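Local coordinates for protein pectinesterase (Sitophilus oryzae, PDB 4PMH) that hydrolyses the methyl esters of pectin, releasing methanol and demethylated polygalacturonate, and probably plays a part in the digestion of plant cell walls, at residues A[2-13]-A[356-366]. Numbering follows the deposited sequence.
Sequences QTAPGTASRPIL and FWEYNNSGNGA
Q2 spends both ends of its amide on E358, N361 and the C-terminal A366. The chain folds about its CB-CG bond (chi2 -70°), and from there NE2 donates to A366 OXT at 2.9 Å and to E358 OE2 at 3.0 Å, both acceptors lying close to the amide plane. OE1 takes the backbone N-H of N361, which comes in from above the carbonyl plane, and a water links Q2 O to N360 N.

After the type I turn from T7 to R10, the arginine runs out fully extended, CG turned opposite the backbone N (chi1 -166°). Its guanidinium meets E358 side-on and nearly coplanar: NE to OE1 at 2.8 Å and NH2 to OE2 at 2.9 Å, each on a syn lone pair. At another edge NH1 and NH2 converge on G365 O, while A366 OXT sits over one face of the guanidinium, where no N-H of R10 points at it and only the charges attract. A lysine in place of R10 would probably lose this paired grip, leaving E358 without its two-pronged partner and the G365 carbonyl poorly held.

P11 lays CB against W357 CE3 at 3.7 Å, and its carbonyl shares a water with E358 OE1. I12 brings CD1 to E358 CB. L13 N donates to E358 O, and the side chain packs CD2 on W357 CB at 3.7 Å.

The N-terminal segment thus covers the last strand, 355-359, of the parallel beta-helix. E358 OE2 accepts from Q2, R10 and N361, whose own OD1 binds S317 N; such a cluster would be expected to keep the buried glutamate ionised and to tie both chain termini together.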
loop_
_atom_site.group_PDB
_atom_site.type_symbol
_atom_site.label_atom_id
_atom_site.label_comp_id
_atom_site.label_asym_id
_atom_site.label_seq_id
_atom_site.Cartn_x
_atom_site.Cartn_y
_atom_site.Cartn_z
ATOM N N GLN A 2 5.288 -16.159 -20.197
ATOM C CA GLN A 2 4.510 -16.705 -19.083
ATOM C C GLN A 2 4.584 -18.240 -19.028
ATOM O O GLN A 2 3.657 -18.910 -18.539
ATOM C CB GLN A 2 3.070 -16.218 -19.178
ATOM C CG GLN A 2 2.911 -14.709 -19.019
ATOM C CD GLN A 2 3.186 -14.215 -17.593
ATOM O OE1 GLN A 2 2.573 -14.690 -16.639
ATOM N NE2 GLN A 2 4.108 -13.250 -17.454
ATOM N N THR A 3 5.700 -18.779 -19.521
ATOM C CA THR A 3 5.948 -20.208 -19.483
ATOM C C THR A 3 6.693 -20.577 -18.216
ATOM O O THR A 3 7.731 -19.992 -17.894
ATOM C CB THR A 3 6.712 -20.699 -20.740
ATOM O OG1 THR A 3 5.831 -20.698 -21.871
ATOM C CG2 THR A 3 7.222 -22.092 -20.548
ATOM N N ALA A 4 6.177 -21.589 -17.526
ATOM C CA ALA A 4 6.787 -22.089 -16.282
ATOM C C ALA A 4 7.815 -23.172 -16.603
ATOM O O ALA A 4 7.638 -23.943 -17.582
ATOM C CB ALA A 4 5.715 -22.651 -15.349
ATOM N N PRO A 5 8.892 -23.248 -15.799
ATOM C CA PRO A 5 9.170 -22.437 -14.609
ATOM C C PRO A 5 9.749 -21.032 -14.844
ATOM O O PRO A 5 10.068 -20.345 -13.853
ATOM C CB PRO A 5 10.193 -23.293 -13.849
ATOM C CG PRO A 5 10.934 -23.988 -14.924
ATOM C CD PRO A 5 9.838 -24.378 -15.900
ATOM N N GLY A 6 9.866 -20.586 -16.098
ATOM C CA GLY A 6 10.341 -19.226 -16.387
ATOM C C GLY A 6 11.848 -19.151 -16.504
ATOM O O GLY A 6 12.519 -20.188 -16.668
ATOM N N THR A 7 12.391 -17.935 -16.442
ATOM C CA THR A 7 13.836 -17.732 -16.423
ATOM C C THR A 7 14.305 -17.269 -15.046
ATOM O O THR A 7 13.514 -16.824 -14.232
ATOM C CB THR A 7 14.279 -16.674 -17.457
ATOM O OG1 THR A 7 13.843 -15.374 -17.050
ATOM C CG2 THR A 7 13.681 -16.982 -18.843
ATOM N N ALA A 8 15.611 -17.357 -14.817
ATOM C CA ALA A 8 16.231 -16.855 -13.601
ATOM C C ALA A 8 15.918 -15.366 -13.342
ATOM O O ALA A 8 15.955 -14.929 -12.182
ATOM C CB ALA A 8 17.748 -17.081 -13.666
ATOM N N SER A 9 15.627 -14.597 -14.398
ATOM C CA SER A 9 15.276 -13.172 -14.261
ATOM C C SER A 9 13.758 -12.940 -14.215
ATOM O O SER A 9 13.300 -11.872 -13.833
ATOM C CB SER A 9 15.881 -12.352 -15.385
ATOM O OG SER A 9 17.292 -12.277 -15.227
ATOM N N ARG A 10 12.986 -13.962 -14.575
ATOM C CA ARG A 10 11.535 -13.846 -14.593
ATOM C C ARG A 10 10.856 -15.191 -14.394
ATOM O O ARG A 10 10.345 -15.803 -15.349
ATOM C CB ARG A 10 11.073 -13.196 -15.892
ATOM C CG ARG A 10 9.622 -12.757 -15.814
ATOM C CD ARG A 10 9.196 -11.884 -16.983
ATOM N NE ARG A 10 7.860 -11.355 -16.745
ATOM C CZ ARG A 10 7.239 -10.447 -17.491
ATOM N NH1 ARG A 10 7.817 -9.932 -18.586
ATOM N NH2 ARG A 10 6.010 -10.059 -17.146
ATOM N N PRO A 11 10.847 -15.665 -13.136
ATOM C CA PRO A 11 10.245 -16.953 -12.825
ATOM C C PRO A 11 8.731 -16.918 -12.889
ATOM O O PRO A 11 8.103 -15.910 -12.539
ATOM C CB PRO A 11 10.738 -17.262 -11.408
ATOM C CG PRO A 11 11.289 -15.991 -10.863
ATOM C CD PRO A 11 11.550 -15.055 -11.993
ATOM N N ILE A 12 8.167 -18.018 -13.360
ATOM C CA ILE A 12 6.737 -18.175 -13.549
ATOM C C ILE A 12 6.276 -19.420 -12.816
ATOM O O ILE A 12 6.874 -20.473 -12.947
ATOM C CB ILE A 12 6.380 -18.341 -15.056
ATOM C CG1 ILE A 12 6.918 -17.172 -15.877
ATOM C CG2 ILE A 12 4.875 -18.545 -15.254
ATOM C CD1 ILE A 12 6.358 -15.802 -15.532
ATOM N N LEU A 13 5.200 -19.302 -12.060
ATOM C CA LEU A 13 4.617 -20.441 -11.359
ATOM C C LEU A 13 4.053 -21.483 -12.334
ATOM O O LEU A 13 3.512 -21.140 -13.389
ATOM C CB LEU A 13 3.481 -19.978 -10.452
ATOM C CG LEU A 13 3.789 -19.011 -9.294
ATOM C CD1 LEU A 13 2.514 -18.714 -8.516
ATOM C CD2 LEU A 13 4.864 -19.536 -8.362
ATOM N N PHE A 356 9.406 -13.308 -5.842
ATOM C CA PHE A 356 8.569 -12.594 -6.779
ATOM C C PHE A 356 8.197 -13.535 -7.913
ATOM O O PHE A 356 9.070 -14.095 -8.568
ATOM C CB PHE A 356 9.317 -11.391 -7.358
ATOM C CG PHE A 356 9.857 -10.437 -6.332
ATOM C CD1 PHE A 356 9.220 -10.236 -5.125
ATOM C CD2 PHE A 356 11.010 -9.729 -6.598
ATOM C CE1 PHE A 356 9.720 -9.341 -4.196
ATOM C CE2 PHE A 356 11.527 -8.836 -5.675
ATOM C CZ PHE A 356 10.883 -8.644 -4.475
ATOM N N TRP A 357 6.903 -13.731 -8.131
ATOM C CA TRP A 357 6.446 -14.714 -9.112
ATOM C C TRP A 357 5.260 -14.216 -9.906
ATOM O O TRP A 357 4.534 -13.336 -9.472
ATOM C CB TRP A 357 6.025 -16.027 -8.431
ATOM C CG TRP A 357 6.880 -16.461 -7.262
ATOM C CD1 TRP A 357 6.661 -16.186 -5.933
ATOM C CD2 TRP A 357 8.047 -17.265 -7.317
ATOM N NE1 TRP A 357 7.638 -16.758 -5.168
ATOM C CE2 TRP A 357 8.505 -17.432 -5.985
ATOM C CE3 TRP A 357 8.769 -17.858 -8.358
ATOM C CZ2 TRP A 357 9.662 -18.162 -5.672
ATOM C CZ3 TRP A 357 9.909 -18.575 -8.047
ATOM C CH2 TRP A 357 10.337 -18.727 -6.701
ATOM N N GLU A 358 5.037 -14.831 -11.061
ATOM C CA GLU A 358 3.875 -14.511 -11.877
ATOM C C GLU A 358 3.158 -15.779 -12.311
ATOM O O GLU A 358 3.767 -16.828 -12.359
ATOM C CB GLU A 358 4.313 -13.788 -13.121
ATOM C CG GLU A 358 4.880 -12.414 -12.878
ATOM C CD GLU A 358 5.459 -11.880 -14.150
ATOM O OE1 GLU A 358 6.686 -11.895 -14.246
ATOM O OE2 GLU A 358 4.691 -11.519 -15.069
ATOM N N TYR A 359 1.888 -15.658 -12.687
ATOM C CA TYR A 359 1.174 -16.775 -13.298
ATOM C C TYR A 359 0.123 -16.223 -14.246
ATOM O O TYR A 359 -0.759 -15.487 -13.809
ATOM C CB TYR A 359 0.457 -17.623 -12.241
ATOM C CG TYR A 359 -0.389 -18.744 -12.845
ATOM C CD1 TYR A 359 0.211 -19.812 -13.482
ATOM C CD2 TYR A 359 -1.778 -18.736 -12.754
ATOM C CE1 TYR A 359 -0.540 -20.840 -14.036
ATOM C CE2 TYR A 359 -2.543 -19.767 -13.315
ATOM C CZ TYR A 359 -1.910 -20.803 -13.959
ATOM O OH TYR A 359 -2.636 -21.846 -14.520
ATOM N N ASN A 360 0.209 -16.579 -15.527
ATOM C CA ASN A 360 -0.888 -16.359 -16.468
ATOM C C ASN A 360 -1.279 -14.899 -16.652
ATOM O O ASN A 360 -2.462 -14.554 -16.716
ATOM C CB ASN A 360 -2.098 -17.184 -16.000
ATOM C CG ASN A 360 -3.080 -17.466 -17.107
ATOM O OD1 ASN A 360 -2.746 -17.365 -18.287
ATOM N ND2 ASN A 360 -4.297 -17.848 -16.738
ATOM N N ASN A 361 -0.277 -14.033 -16.720
ATOM C CA ASN A 361 -0.505 -12.633 -17.022
ATOM C C ASN A 361 -0.560 -12.432 -18.539
ATOM O O ASN A 361 -0.197 -13.317 -19.316
ATOM C CB ASN A 361 0.591 -11.770 -16.388
ATOM C CG ASN A 361 0.600 -11.859 -14.879
ATOM O OD1 ASN A 361 -0.458 -11.905 -14.246
ATOM N ND2 ASN A 361 1.812 -11.910 -14.285
ATOM N N SER A 362 -1.067 -11.286 -18.959
ATOM C CA SER A 362 -1.145 -10.971 -20.364
ATOM C C SER A 362 -0.860 -9.519 -20.564
ATOM O O SER A 362 -0.581 -8.800 -19.586
ATOM C CB SER A 362 -2.519 -11.358 -20.917
ATOM O OG SER A 362 -3.541 -10.731 -20.186
ATOM N N GLY A 363 -0.915 -9.090 -21.833
ATOM C CA GLY A 363 -0.589 -7.722 -22.223
ATOM C C GLY A 363 0.827 -7.620 -22.735
ATOM O O GLY A 363 1.586 -8.589 -22.713
ATOM N N ASN A 364 1.210 -6.426 -23.161
ATOM C CA ASN A 364 2.489 -6.242 -23.832
ATOM C C ASN A 364 3.685 -6.466 -22.915
ATOM O O ASN A 364 4.776 -6.750 -23.397
ATOM C CB ASN A 364 2.579 -4.857 -24.486
ATOM C CG ASN A 364 1.522 -4.642 -25.556
ATOM O OD1 ASN A 364 1.016 -5.596 -26.171
ATOM N ND2 ASN A 364 1.207 -3.388 -25.810
ATOM N N GLY A 365 3.480 -6.327 -21.607
ATOM C CA GLY A 365 4.553 -6.462 -20.639
ATOM C C GLY A 365 4.692 -7.851 -20.037
ATOM O O GLY A 365 5.588 -8.069 -19.228
ATOM N N ALA A 366 3.803 -8.776 -20.412
ATOM C CA ALA A 366 3.778 -10.141 -19.863
ATOM C C ALA A 366 4.804 -11.090 -20.499
ATOM O O ALA A 366 5.220 -10.910 -21.649
ATOM C CB ALA A 366 2.382 -10.732 -20.013
ATOM O OXT ALA A 366 5.241 -12.097 -19.920
HETATM O O HOH W 1 1.465 -18.776 -16.765
HETATM O O HOH W 2 8.420 -13.170 -12.469
#